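Local coordinates for protein oxidoreductase, 2OG-Fe(II) oxygenase family (Burkholderia pseudomallei, PDB 6N1F) that binds a ferric iron ion and probably works as an oxidoreductase of the 2-oxoglutarate- and iron-dependent oxygenase family, at residues 69-77 / 87-95; 177-185 / 192-203. All coordinates share one frame; numbering follows the deposited sequence.

Contact 2 lies in the double-stranded beta-helix (jelly-roll) expected of this oxygenase family, and contact 1, the hairpin of strands 75-76 and 88-92, extends its large antiparallel sheet at one edge. Their centres are about 20 Å apart and their nearest atoms about 9 Å apart, so they do not touch. Contact 1 closes before contact 2 opens along the chain. In contact 2, strand 200-204 belongs to the large sheet, while strands 181-184 and 191-193 belong to the smaller mixed sheet packed over it. The iron, held by His-155, Asp-157 and His-209, is about 6 Å from the Phe-181 side chain of contact 2 but about 11 Å from that of Ile-88 in contact 1.

Contact 1 of 2, residues 69-77 / 87-95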
ATOM      1  N   GLN A  69      11.740   8.126   6.532  1.00 37.38           N
ATOM      2  CA  GLN A  69      11.995   7.556   5.209  1.00 39.83           C
ATOM      3  C   GLN A  69      12.973   8.414   4.409  1.00 45.73           C
ATOM      4  O   GLN A  69      13.759   7.882   3.608  1.00 43.62           O
ATOM      5  CB  GLN A  69      10.673   7.351   4.454  1.00 32.12           C
ATOM      6  CG  GLN A  69       9.830   8.595   4.277  1.00 36.60           C
ATOM      7  CD  GLN A  69      10.211   9.364   3.037  1.00 38.68           C
ATOM      8  OE1 GLN A  69      10.709   8.784   2.071  1.00 35.81           O
ATOM      9  NE2 GLN A  69      10.001  10.677   3.060  1.00 42.71           N
ATOM     10  N   ALA A  70      12.974   9.729   4.642  1.00 42.12           N
ATOM     11  CA  ALA A  70      13.935  10.603   3.979  1.00 46.86           C
ATOM     12  C   ALA A  70      15.373  10.131   4.191  1.00 46.96           C
ATOM     13  O   ALA A  70      16.204  10.215   3.280  1.00 51.91           O
ATOM     14  CB  ALA A  70      13.756  12.037   4.482  1.00 49.60           C
ATOM     15  N   ARG A  71      15.680   9.615   5.386  1.00 50.40           N
ATOM     16  CA  ARG A  71      17.025   9.153   5.725  1.00 49.65           C
ATOM     17  C   ARG A  71      17.437   7.895   4.973  1.00 47.44           C
ATOM     18  O   ARG A  71      18.612   7.524   5.022  1.00 50.38           O
ATOM     19  CB  ARG A  71      17.131   8.881   7.228  1.00 47.03           C
ATOM     20  CG  ARG A  71      16.820  10.077   8.129  1.00 53.14           C
ATOM     21  CD  ARG A  71      17.371   9.848   9.532  1.00 59.76           C
ATOM     22  NE  ARG A  71      17.249  11.021  10.399  1.00 64.90           N
ATOM     23  CZ  ARG A  71      18.094  12.053  10.404  1.00 70.46           C
ATOM     24  NH1 ARG A  71      19.140  12.083   9.581  1.00 69.39           N
ATOM     25  NH2 ARG A  71      17.885  13.066  11.235  1.00 75.83           N
ATOM     26  N   LEU A  72      16.511   7.233   4.294  1.00 41.78           N
ATOM     27  CA  LEU A  72      16.776   5.967   3.639  1.00 41.85           C
ATOM     28  C   LEU A  72      17.486   6.169   2.304  1.00 44.38           C
ATOM     29  O   LEU A  72      17.379   7.232   1.684  1.00 47.07           O
ATOM     30  CB  LEU A  72      15.465   5.215   3.424  1.00 39.27           C
ATOM     31  CG  LEU A  72      14.757   4.821   4.712  1.00 47.29           C
ATOM     32  CD1 LEU A  72      13.473   4.070   4.399  1.00 47.18           C
ATOM     33  CD2 LEU A  72      15.673   3.963   5.541  1.00 49.96           C
ATOM     34  N   PRO A  73      18.233   5.161   1.846  1.00 45.07           N
ATOM     35  CA  PRO A  73      18.826   5.234   0.504  1.00 48.38           C
ATOM     36  C   PRO A  73      17.785   5.034  -0.592  1.00 47.06           C
ATOM     37  O   PRO A  73      16.894   4.184  -0.498  1.00 42.43           O
ATOM     38  CB  PRO A  73      19.856   4.097   0.507  1.00 48.25           C
ATOM     39  CG  PRO A  73      19.331   3.137   1.501  1.00 51.91           C
ATOM     40  CD  PRO A  73      18.694   3.970   2.584  1.00 47.19           C
ATOM     41  N   GLU A  74      17.927   5.819  -1.652  1.00 45.56           N
ATOM     42  CA  GLU A  74      16.988   5.848  -2.756  1.00 41.75           C
ATOM     43  C   GLU A  74      17.639   5.222  -3.984  1.00 51.60           C
ATOM     44  O   GLU A  74      18.822   5.450  -4.251  1.00 55.83           O
ATOM     45  CB  GLU A  74      16.574   7.293  -3.034  1.00 45.29           C
ATOM     46  CG  GLU A  74      15.268   7.461  -3.758  1.00 49.55           C
ATOM     47  CD  GLU A  74      14.744   8.885  -3.680  1.00 53.68           C
ATOM     48  OE1 GLU A  74      13.566   9.070  -3.292  1.00 46.00           O
ATOM     49  OE2 GLU A  74      15.511   9.819  -4.009  1.00 60.74           O
ATOM     50  N   GLU A  75      16.875   4.419  -4.719  1.00 56.34           N
ATOM     51  CA  GLU A  75      17.362   3.805  -5.945  1.00 55.87           C
ATOM     52  C   GLU A  75      16.316   3.946  -7.039  1.00 53.31           C
ATOM     53  O   GLU A  75      15.110   3.937  -6.765  1.00 48.13           O
ATOM     54  CB  GLU A  75      17.709   2.320  -5.741  1.00 60.58           C
ATOM     55  CG  GLU A  75      16.521   1.421  -5.430  1.00 64.16           C
ATOM     56  CD  GLU A  75      16.885   0.248  -4.533  1.00 75.82           C
ATOM     57  OE1 GLU A  75      17.688   0.436  -3.591  1.00 79.19           O
ATOM     58  OE2 GLU A  75      16.366  -0.864  -4.770  1.00 79.22           O
ATOM     59  N   PRO A  76      16.747   4.104  -8.286  1.00 52.16           N
ATOM     60  CA  PRO A  76      15.788   4.264  -9.378  1.00 49.34           C
ATOM     61  C   PRO A  76      15.183   2.930  -9.784  1.00 55.21           C
ATOM     62  O   PRO A  76      15.820   1.878  -9.706  1.00 61.48           O
ATOM     63  CB  PRO A  76      16.643   4.859 -10.502  1.00 44.62           C
ATOM     64  CG  PRO A  76      17.998   4.299 -10.253  1.00 47.96           C
ATOM     65  CD  PRO A  76      18.141   4.138  -8.759  1.00 47.21           C
ATOM     66  N   VAL A  77      13.920   2.989 -10.199  1.00 55.00           N
ATOM     67  CA  VAL A  77      13.181   1.808 -10.642  1.00 57.05           C
ATOM     68  C   VAL A  77      12.225   2.175 -11.785  1.00 58.84           C
ATOM     69  O   VAL A  77      12.435   3.151 -12.519  1.00 58.26           O
ATOM     70  CB  VAL A  77      12.405   1.153  -9.469  1.00 56.91           C
ATOM     71  CG1 VAL A  77      11.343   0.202  -9.994  1.00 57.62           C
ATOM     72  CG2 VAL A  77      13.353   0.417  -8.521  1.00 56.52           C
ATOM     73  N   ASP A  87      11.938   7.583 -13.624  1.00 50.91           N
ATOM     74  CA  ASP A  87      10.932   8.495 -13.101  1.00 47.39           C
ATOM     75  C   ASP A  87      10.241   7.983 -11.842  1.00 37.15           C
ATOM     76  O   ASP A  87       9.323   8.648 -11.342  1.00 31.79           O
ATOM     77  CB  ASP A  87       9.887   8.828 -14.182  1.00 53.01           C
ATOM     78  CG  ASP A  87       9.275   7.597 -14.798  1.00 60.38           C
ATOM     79  OD1 ASP A  87       9.571   6.486 -14.306  1.00 59.77           O
ATOM     80  OD2 ASP A  87       8.502   7.745 -15.776  1.00 62.09           O
ATOM     81  N   ILE A  88      10.662   6.842 -11.303  1.00 40.72           N
ATOM     82  CA  ILE A  88      10.207   6.368 -10.002  1.00 41.49           C
ATOM     83  C   ILE A  88      11.430   6.007  -9.175  1.00 42.78           C
ATOM     84  O   ILE A  88      12.310   5.278  -9.648  1.00 35.24           O
ATOM     85  CB  ILE A  88       9.256   5.164 -10.129  1.00 35.35           C
ATOM     86  CG1 ILE A  88       7.995   5.588 -10.857  1.00 33.08           C
ATOM     87  CG2 ILE A  88       8.900   4.641  -8.774  1.00 33.60           C
ATOM     88  CD1 ILE A  88       6.952   4.532 -10.909  1.00 33.36           C
ATOM     89  N   TYR A  89      11.495   6.532  -7.953  1.00 43.13           N
ATOM     90  CA  TYR A  89      12.590   6.272  -7.029  1.00 40.90           C
ATOM     91  C   TYR A  89      12.042   5.566  -5.794  1.00 40.01           C
ATOM     92  O   TYR A  89      11.038   6.002  -5.219  1.00 35.15           O
ATOM     93  CB  TYR A  89      13.303   7.572  -6.651  1.00 37.66           C
ATOM     94  CG  TYR A  89      14.162   8.121  -7.768  1.00 40.40           C
ATOM     95  CD1 TYR A  89      15.505   7.792  -7.864  1.00 41.33           C
ATOM     96  CD2 TYR A  89      13.620   8.948  -8.740  1.00 41.66           C
ATOM     97  CE1 TYR A  89      16.294   8.284  -8.888  1.00 45.94           C
ATOM     98  CE2 TYR A  89      14.392   9.442  -9.769  1.00 46.43           C
ATOM     99  CZ  TYR A  89      15.728   9.108  -9.840  1.00 50.92           C
ATOM    100  OH  TYR A  89      16.494   9.607 -10.866  1.00 57.93           O
ATOM    101  N   VAL A  90      12.705   4.483  -5.395  1.00 38.93           N
ATOM    102  CA  VAL A  90      12.194   3.549  -4.397  1.00 33.60           C
ATOM    103  C   VAL A  90      13.153   3.515  -3.210  1.00 34.88           C
ATOM    104  O   VAL A  90      14.372   3.391  -3.391  1.00 37.98           O
ATOM    105  CB  VAL A  90      12.001   2.146  -5.005  1.00 34.40           C
ATOM    106  CG1 VAL A  90      11.581   1.142  -3.952  1.00 34.23           C
ATOM    107  CG2 VAL A  90      10.946   2.202  -6.106  1.00 34.43           C
ATOM    108  N   ARG A  91      12.599   3.636  -2.003  1.00 33.81           N
ATOM    109  CA  ARG A  91      13.338   3.490  -0.749  1.00 40.98           C
ATOM    110  C   ARG A  91      12.844   2.232  -0.054  1.00 38.18           C
ATOM    111  O   ARG A  91      11.740   2.217   0.496  1.00 44.44           O
ATOM    112  CB  ARG A  91      13.149   4.715   0.140  1.00 39.24           C
ATOM    113  CG  ARG A  91      14.044   5.857  -0.235  1.00 35.58           C
ATOM    114  CD  ARG A  91      13.455   7.182   0.187  1.00 45.38           C
ATOM    115  NE  ARG A  91      14.469   8.232   0.186  1.00 52.59           N
ATOM    116  CZ  ARG A  91      14.211   9.520   0.377  1.00 50.63           C
ATOM    117  NH1 ARG A  91      12.969   9.918   0.577  1.00 45.77           N
ATOM    118  NH2 ARG A  91      15.197  10.409   0.373  1.00 55.11           N
ATOM    119  N   ARG A  92      13.647   1.181  -0.083  1.00 36.85           N
ATOM    120  CA  ARG A  92      13.199  -0.102   0.429  1.00 37.10           C
ATOM    121  C   ARG A  92      13.298  -0.156   1.950  1.00 37.44           C
ATOM    122  O   ARG A  92      14.250   0.344   2.554  1.00 38.93           O
ATOM    123  CB  ARG A  92      14.009  -1.232  -0.200  1.00 39.43           C
ATOM    124  CG  ARG A  92      14.002  -1.170  -1.693  1.00 39.58           C
ATOM    125  CD  ARG A  92      14.357  -2.493  -2.325  1.00 46.29           C
ATOM    126  NE  ARG A  92      14.423  -2.346  -3.775  1.00 56.71           N
ATOM    127  CZ  ARG A  92      13.359  -2.343  -4.571  1.00 54.78           C
ATOM    128  NH1 ARG A  92      12.145  -2.494  -4.057  1.00 54.16           N
ATOM    129  NH2 ARG A  92      13.511  -2.193  -5.877  1.00 52.54           N
ATOM    130  N   ILE A  93      12.275  -0.732   2.561  1.00 36.50           N
ATOM    131  CA  ILE A  93      12.245  -1.011   3.986  1.00 37.07           C
ATOM    132  C   ILE A  93      12.340  -2.508   4.246  1.00 38.59           C
ATOM    133  O   ILE A  93      13.142  -2.964   5.064  1.00 42.60           O
ATOM    134  CB  ILE A  93      10.971  -0.413   4.622  1.00 35.25           C
ATOM    135  CG1 ILE A  93      11.108   1.112   4.736  1.00 39.82           C
ATOM    136  CG2 ILE A  93      10.697  -1.043   5.980  1.00 37.29           C
ATOM    137  CD1 ILE A  93       9.826   1.916   4.399  1.00 33.45           C
HETATM  138  N   MSE A  94      11.545  -3.287   3.530  1.00 38.14           N
HETATM  139  CA  MSE A  94      11.600  -4.734   3.589  1.00 39.88           C
HETATM  140  C   MSE A  94      11.500  -5.359   2.198  1.00 40.42           C
HETATM  141  O   MSE A  94      10.632  -4.963   1.416  1.00 39.07           O
HETATM  142  CB  MSE A  94      10.477  -5.234   4.465  1.00 39.37           C
HETATM  143  CG  MSE A  94      10.294  -6.701   4.446  1.00 48.27           C
HETATM  144 SE   MSE A  94       9.509  -7.156   6.147  1.00 60.94          SE
HETATM  145  CE  MSE A  94      11.106  -7.134   7.244  1.00 56.10           C
ATOM    146  N   VAL A  95      12.369  -6.331   1.896  1.00 44.70           N
ATOM    147  CA  VAL A  95      12.391  -6.995   0.597  1.00 44.16           C
ATOM    148  C   VAL A  95      11.885  -8.425   0.757  1.00 46.03           C
ATOM    149  O   VAL A  95      11.951  -9.020   1.835  1.00 46.78           O
ATOM    150  CB  VAL A  95      13.799  -6.986  -0.040  1.00 50.73           C
ATOM    151  CG1 VAL A  95      14.330  -5.571  -0.173  1.00 48.26           C
ATOM    152  CG2 VAL A  95      14.753  -7.840   0.766  1.00 53.37           C
TER
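An antiparallel beta hairpin at the rim of the large sheet pairs Glu-75 with Val-90 and Pro-76 with Tyr-89. Glu-75 and Val-90 exchange both backbone bonds, Val-90 N lying 2.8 Å from Glu-75 O. Val-77 N continues the pairing to Ile-88 O. Proline has no N-H to give, but Pro-76 sits at a non-hydrogen-bonded position, and its CB rests against Tyr-89 CE1 at 3.8 Å.

The two arginines then tie the hairpin together by different means. Arg-91 reaches back to the end of helix 59-70 with its chain extended from CG to NE. Its NH1 donates to Gln-69 OE1 (2.9 Å), a bent bond with the amide and guanidinium planes 63° apart, and NE makes a weak bond to Leu-72 O. The carboxylate of Glu-74 stacks over one guanidinium face, its plane only 16° away; OE1 is 3.7 Å from Arg-91 NE, a long ion pair to which no N-H points. Gln-69 O and Ala-70 CA cover the opposite face. This is the edge of the large sheet, with strand 137-147 flanking 88-92 on its other side.

Arg-92 instead meets Glu-75: NE lies 2.6 Å from OE2 and approaches from above the carboxylate plane. Glu-75 CG lies between its own backbone N and carbonyl carbon (chi1 66°), and the bend at chi2 brings the acid over to the arginine. Beside this salt bridge Val-77 CB packs on Val-90 CG2 at 3.8 Å. At the helix end of the contact, Leu-72 CD1 meets Ile-93 CG1, where the chain turns a corner and Ile-93 and Met-94, both opposite Cys-141, form a classic beta bulge.

Contact 2 of 2, residues 177-185 / 192-203; sequences DGGEFVVHP and VFAPAYGTVIVT
Phe-181 and Phe-193 form the hydrogen-bonded pair of an antiparallel hairpin, and each donates its N-H to the other's carbonyl. Phe-181 N reaches Phe-193 O at 2.9 Å with the donor in the carbonyl plane; the return bond from Phe-193 N to Phe-181 O is equally long, but its donor is tilted from that plane. Phe-181 O also lies at the edge of the Phe-193 ring, 3.7 Å from CD2.

The close packing is on the face carrying Phe-181 and Phe-193, toward strand 200-204. With CG anti to its backbone N (chi1 179°), Phe-181 drops its ring onto that strand: CE2 touches Ile-201 CG2 at 3.9 Å, and CZ meets Thr-203 CG2 at 3.8 Å. Ile-201 CD1 fills in against Phe-181 CB. The axes of strands 181-184 and 200-203 are 10.5 Å apart and only 15° from parallel, a separation suited to two facing sheets, so this ring bridges the layers of the jelly-roll. Its plane also meets the ring of the iron ligand His-209 at about 40°, with the iron about 6 Å from the Phe-181 side chain. Thr-203 turns its methyl to the phenylalanine, while OG1 bonds to Thr-48 OG1.

The face carrying Val-182 and Val-192 is buried too but more sparsely packed, their CG2 atoms being 4.3 Å apart. The solvent side belongs to partly exposed Glu-180 and exposed Ala-194. Glu-180 lays its CB against Val-192 CG1 at 3.9 Å before its carboxylate leads away to a weak, long ion pair with Arg-215. Past Ala-194 the chain leaves the hairpin and reverses through a type II turn, where Ala-196 O accepts from both the N and the OG1 of Thr-199.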
ATOM      1  N   ASP A 177      -1.266  16.098  -9.039  1.00 66.95           N
ATOM      2  CA  ASP A 177      -2.366  15.846  -9.957  1.00 65.39           C
ATOM      3  C   ASP A 177      -2.229  14.451 -10.553  1.00 54.05           C
ATOM      4  O   ASP A 177      -1.144  13.861 -10.561  1.00 48.01           O
ATOM      5  CB  ASP A 177      -2.404  16.892 -11.075  1.00 78.28           C
ATOM      6  CG  ASP A 177      -2.656  18.289 -10.554  1.00 84.72           C
ATOM      7  OD1 ASP A 177      -2.999  18.416  -9.362  1.00 85.52           O
ATOM      8  OD2 ASP A 177      -2.504  19.256 -11.327  1.00 91.47           O
ATOM      9  N   GLY A 178      -3.345  13.930 -11.058  1.00 46.50           N
ATOM     10  CA  GLY A 178      -3.340  12.581 -11.597  1.00 41.08           C
ATOM     11  C   GLY A 178      -2.983  11.557 -10.536  1.00 37.28           C
ATOM     12  O   GLY A 178      -3.304  11.704  -9.351  1.00 33.42           O
ATOM     13  N   GLY A 179      -2.301  10.495 -10.965  1.00 37.59           N
ATOM     14  CA  GLY A 179      -1.824   9.495 -10.019  1.00 29.85           C
ATOM     15  C   GLY A 179      -2.906   8.685  -9.333  1.00 27.63           C
ATOM     16  O   GLY A 179      -2.712   8.236  -8.191  1.00 27.22           O
ATOM     17  N   GLU A 180      -4.041   8.473  -9.993  1.00 28.45           N
ATOM     18  CA  GLU A 180      -5.093   7.683  -9.375  1.00 26.86           C
ATOM     19  C   GLU A 180      -4.695   6.213  -9.267  1.00 26.09           C
ATOM     20  O   GLU A 180      -4.056   5.641 -10.154  1.00 24.99           O
ATOM     21  CB  GLU A 180      -6.401   7.814 -10.143  1.00 28.76           C
ATOM     22  CG  GLU A 180      -6.976   9.226 -10.182  1.00 31.51           C
ATOM     23  CD  GLU A 180      -6.439  10.025 -11.345  1.00 43.39           C
ATOM     24  OE1 GLU A 180      -5.509   9.516 -12.013  1.00 42.02           O
ATOM     25  OE2 GLU A 180      -6.945  11.148 -11.598  1.00 44.57           O
ATOM     26  N   PHE A 181      -5.068   5.610  -8.153  1.00 14.60           N
ATOM     27  CA  PHE A 181      -4.947   4.177  -7.976  1.00 18.07           C
ATOM     28  C   PHE A 181      -6.211   3.538  -8.547  1.00 24.53           C
ATOM     29  O   PHE A 181      -7.314   3.804  -8.059  1.00 23.14           O
ATOM     30  CB  PHE A 181      -4.757   3.867  -6.489  1.00 15.49           C
ATOM     31  CG  PHE A 181      -4.640   2.436  -6.199  1.00 21.61           C
ATOM     32  CD1 PHE A 181      -3.446   1.778  -6.417  1.00 27.61           C
ATOM     33  CD2 PHE A 181      -5.731   1.722  -5.730  1.00 19.88           C
ATOM     34  CE1 PHE A 181      -3.343   0.428  -6.173  1.00 26.66           C
ATOM     35  CE2 PHE A 181      -5.624   0.380  -5.469  1.00 21.54           C
ATOM     36  CZ  PHE A 181      -4.429  -0.270  -5.700  1.00 27.44           C
ATOM     37  N   VAL A 182      -6.064   2.729  -9.602  1.00 20.50           N
ATOM     38  CA  VAL A 182      -7.203   2.151 -10.303  1.00 18.07           C
ATOM     39  C   VAL A 182      -7.146   0.635 -10.215  1.00 25.38           C
ATOM     40  O   VAL A 182      -6.149   0.023 -10.615  1.00 26.06           O
ATOM     41  CB  VAL A 182      -7.246   2.593 -11.770  1.00 18.21           C
ATOM     42  CG1 VAL A 182      -8.500   2.062 -12.416  1.00 25.00           C
ATOM     43  CG2 VAL A 182      -7.185   4.114 -11.855  1.00 16.91           C
ATOM     44  N   VAL A 183      -8.243   0.034  -9.741  1.00 20.68           N
ATOM     45  CA  VAL A 183      -8.429  -1.411  -9.665  1.00 22.76           C
ATOM     46  C   VAL A 183      -9.371  -1.848 -10.773  1.00 30.11           C
ATOM     47  O   VAL A 183     -10.401  -1.202 -11.018  1.00 26.27           O
ATOM     48  CB  VAL A 183      -8.998  -1.827  -8.294  1.00 28.73           C
ATOM     49  CG1 VAL A 183      -9.105  -3.340  -8.196  1.00 31.17           C
ATOM     50  CG2 VAL A 183      -8.172  -1.252  -7.170  1.00 24.82           C
ATOM     51  N   HIS A 184      -9.040  -2.972 -11.416  1.00 28.56           N
ATOM     52  CA  HIS A 184      -9.787  -3.526 -12.544  1.00 30.41           C
ATOM     53  C   HIS A 184     -10.298  -4.929 -12.222  1.00 33.72           C
ATOM     54  O   HIS A 184      -9.797  -5.926 -12.762  1.00 38.42           O
ATOM     55  CB  HIS A 184      -8.915  -3.560 -13.796  1.00 30.10           C
ATOM     56  CG  HIS A 184      -8.506  -2.204 -14.279  1.00 28.06           C
ATOM     57  ND1 HIS A 184      -9.082  -1.608 -15.376  1.00 31.17           N
ATOM     58  CD2 HIS A 184      -7.593  -1.326 -13.809  1.00 28.45           C
ATOM     59  CE1 HIS A 184      -8.538  -0.421 -15.567  1.00 27.42           C
ATOM     60  NE2 HIS A 184      -7.630  -0.225 -14.631  1.00 26.17           N
ATOM     61  N   PRO A 185     -11.317  -5.041 -11.375  1.00 35.77           N
ATOM     62  CA  PRO A 185     -11.887  -6.364 -11.094  1.00 40.51           C
ATOM     63  C   PRO A 185     -12.535  -6.955 -12.336  1.00 43.43           C
ATOM     64  O   PRO A 185     -13.140  -6.243 -13.141  1.00 41.20           O
ATOM     65  CB  PRO A 185     -12.924  -6.079 -10.006  1.00 42.27           C
ATOM     66  CG  PRO A 185     -13.303  -4.662 -10.225  1.00 43.75           C
ATOM     67  CD  PRO A 185     -12.091  -3.956 -10.753  1.00 35.16           C
ATOM     68  N   VAL A 192     -11.844   3.724  -9.249  1.00 22.52           N
ATOM     69  CA  VAL A 192     -10.853   4.795  -9.291  1.00 23.18           C
ATOM     70  C   VAL A 192     -10.765   5.452  -7.921  1.00 24.01           C
ATOM     71  O   VAL A 192     -11.785   5.889  -7.372  1.00 23.11           O
ATOM     72  CB  VAL A 192     -11.210   5.842 -10.362  1.00 22.64           C
ATOM     73  CG1 VAL A 192     -10.174   6.971 -10.369  1.00 17.03           C
ATOM     74  CG2 VAL A 192     -11.303   5.194 -11.715  1.00 18.77           C
ATOM     75  N   PHE A 193      -9.544   5.568  -7.395  1.00 17.82           N
ATOM     76  CA  PHE A 193      -9.298   6.177  -6.092  1.00 22.44           C
ATOM     77  C   PHE A 193      -8.264   7.272  -6.263  1.00 16.42           C
ATOM     78  O   PHE A 193      -7.136   6.994  -6.678  1.00 20.71           O
ATOM     79  CB  PHE A 193      -8.800   5.150  -5.067  1.00 29.29           C
ATOM     80  CG  PHE A 193      -9.787   4.068  -4.771  1.00 27.34           C
ATOM     81  CD1 PHE A 193     -10.573   4.121  -3.636  1.00 16.60           C
ATOM     82  CD2 PHE A 193      -9.927   2.994  -5.635  1.00 25.64           C
ATOM     83  CE1 PHE A 193     -11.485   3.116  -3.381  1.00 18.04           C
ATOM     84  CE2 PHE A 193     -10.829   2.000  -5.392  1.00 23.23           C
ATOM     85  CZ  PHE A 193     -11.619   2.059  -4.255  1.00 22.64           C
ATOM     86  N   ALA A 194      -8.650   8.505  -5.934  1.00 14.16           N
ATOM     87  CA  ALA A 194      -7.756   9.654  -5.901  1.00 22.43           C
ATOM     88  C   ALA A 194      -7.318   9.888  -4.462  1.00 25.17           C
ATOM     89  O   ALA A 194      -8.150  10.270  -3.634  1.00 30.72           O
ATOM     90  CB  ALA A 194      -8.459  10.893  -6.445  1.00 22.81           C
ATOM     91  N   PRO A 195      -6.075   9.664  -4.113  1.00 27.93           N
ATOM     92  CA  PRO A 195      -5.713   9.714  -2.696  1.00 32.11           C
ATOM     93  C   PRO A 195      -5.133  11.063  -2.340  1.00 36.24           C
ATOM     94  O   PRO A 195      -4.506  11.714  -3.177  1.00 37.52           O
ATOM     95  CB  PRO A 195      -4.673   8.597  -2.569  1.00 36.45           C
ATOM     96  CG  PRO A 195      -3.955   8.666  -3.891  1.00 42.33           C
ATOM     97  CD  PRO A 195      -4.964   9.158  -4.933  1.00 36.51           C
ATOM     98  N   ALA A 196      -5.352  11.498  -1.109  1.00 32.00           N
ATOM     99  CA  ALA A 196      -4.760  12.720  -0.603  1.00 26.87           C
ATOM    100  C   ALA A 196      -3.784  12.366   0.509  1.00 21.82           C
ATOM    101  O   ALA A 196      -3.692  11.215   0.951  1.00 19.49           O
ATOM    102  CB  ALA A 196      -5.842  13.689  -0.110  1.00 24.07           C
ATOM    103  N   TYR A 197      -3.037  13.369   0.947  1.00 20.27           N
ATOM    104  CA  TYR A 197      -2.102  13.166   2.044  1.00 23.07           C
ATOM    105  C   TYR A 197      -2.810  12.537   3.229  1.00 23.07           C
ATOM    106  O   TYR A 197      -3.898  12.965   3.617  1.00 27.83           O
ATOM    107  CB  TYR A 197      -1.471  14.493   2.477  1.00 20.64           C
ATOM    108  CG  TYR A 197      -0.503  14.287   3.624  1.00 22.19           C
ATOM    109  CD1 TYR A 197       0.764  13.787   3.391  1.00 22.01           C
ATOM    110  CD2 TYR A 197      -0.873  14.553   4.936  1.00 24.92           C
ATOM    111  CE1 TYR A 197       1.651  13.587   4.421  1.00 29.81           C
ATOM    112  CE2 TYR A 197       0.013  14.358   5.982  1.00 27.94           C
ATOM    113  CZ  TYR A 197       1.273  13.870   5.714  1.00 26.76           C
ATOM    114  OH  TYR A 197       2.161  13.661   6.733  1.00 27.78           O
ATOM    115  N   GLY A 198      -2.191  11.519   3.812  1.00 18.43           N
ATOM    116  CA  GLY A 198      -2.758  10.927   4.994  1.00 17.36           C
ATOM    117  C   GLY A 198      -3.817   9.876   4.753  1.00 20.47           C
ATOM    118  O   GLY A 198      -4.173   9.166   5.701  1.00 20.35           O
ATOM    119  N   THR A 199      -4.348   9.750   3.534  1.00 16.02           N
ATOM    120  CA  THR A 199      -5.261   8.650   3.275  1.00 15.64           C
ATOM    121  C   THR A 199      -4.488   7.344   3.134  1.00 17.47           C
ATOM    122  O   THR A 199      -3.282   7.319   2.883  1.00 16.11           O
ATOM    123  CB  THR A 199      -6.101   8.867   2.005  1.00 30.22           C
ATOM    124  OG1 THR A 199      -5.256   8.838   0.847  1.00 26.60           O
ATOM    125  CG2 THR A 199      -6.881  10.181   2.060  1.00 30.78           C
ATOM    126  N   VAL A 200      -5.222   6.246   3.288  1.00 13.77           N
ATOM    127  CA  VAL A 200      -4.681   4.896   3.288  1.00 19.77           C
ATOM    128  C   VAL A 200      -5.616   4.032   2.454  1.00 23.77           C
ATOM    129  O   VAL A 200      -6.827   3.999   2.701  1.00 22.53           O
ATOM    130  CB  VAL A 200      -4.561   4.335   4.723  1.00 22.08           C
ATOM    131  CG1 VAL A 200      -4.100   2.897   4.699  1.00 24.28           C
ATOM    132  CG2 VAL A 200      -3.622   5.201   5.560  1.00 15.73           C
ATOM    133  N   ILE A 201      -5.065   3.345   1.464  1.00 18.63           N
ATOM    134  CA  ILE A 201      -5.833   2.437   0.625  1.00 19.13           C
ATOM    135  C   ILE A 201      -5.509   1.019   1.076  1.00 20.96           C
ATOM    136  O   ILE A 201      -4.346   0.696   1.349  1.00 16.74           O
ATOM    137  CB  ILE A 201      -5.527   2.669  -0.875  1.00 16.77           C
ATOM    138  CG1 ILE A 201      -5.984   4.076  -1.284  1.00 20.74           C
ATOM    139  CG2 ILE A 201      -6.207   1.601  -1.782  1.00 14.67           C
ATOM    140  CD1 ILE A 201      -5.525   4.571  -2.687  1.00 19.62           C
ATOM    141  N   VAL A 202      -6.541   0.199   1.243  1.00 22.74           N
ATOM    142  CA  VAL A 202      -6.391  -1.221   1.531  1.00 24.35           C
ATOM    143  C   VAL A 202      -7.053  -1.958   0.388  1.00 22.82           C
ATOM    144  O   VAL A 202      -8.180  -1.626   0.006  1.00 27.03           O
ATOM    145  CB  VAL A 202      -7.024  -1.617   2.877  1.00 23.80           C
ATOM    146  CG1 VAL A 202      -6.756  -3.087   3.165  1.00 24.20           C
ATOM    147  CG2 VAL A 202      -6.483  -0.746   4.009  1.00 17.53           C
ATOM    148  N   THR A 203      -6.345  -2.904  -0.206  1.00 26.87           N
ATOM    149  CA  THR A 203      -6.916  -3.559  -1.370  1.00 27.70           C
ATOM    150  C   THR A 203      -6.515  -5.024  -1.382  1.00 30.15           C
ATOM    151  O   THR A 203      -5.451  -5.397  -0.879  1.00 25.47           O
ATOM    152  CB  THR A 203      -6.512  -2.830  -2.679  1.00 21.80           C
ATOM    153  OG1 THR A 203      -7.072  -3.526  -3.796  1.00 28.05           O
ATOM    154  CG2 THR A 203      -5.012  -2.766  -2.847  1.00 24.46           C
TER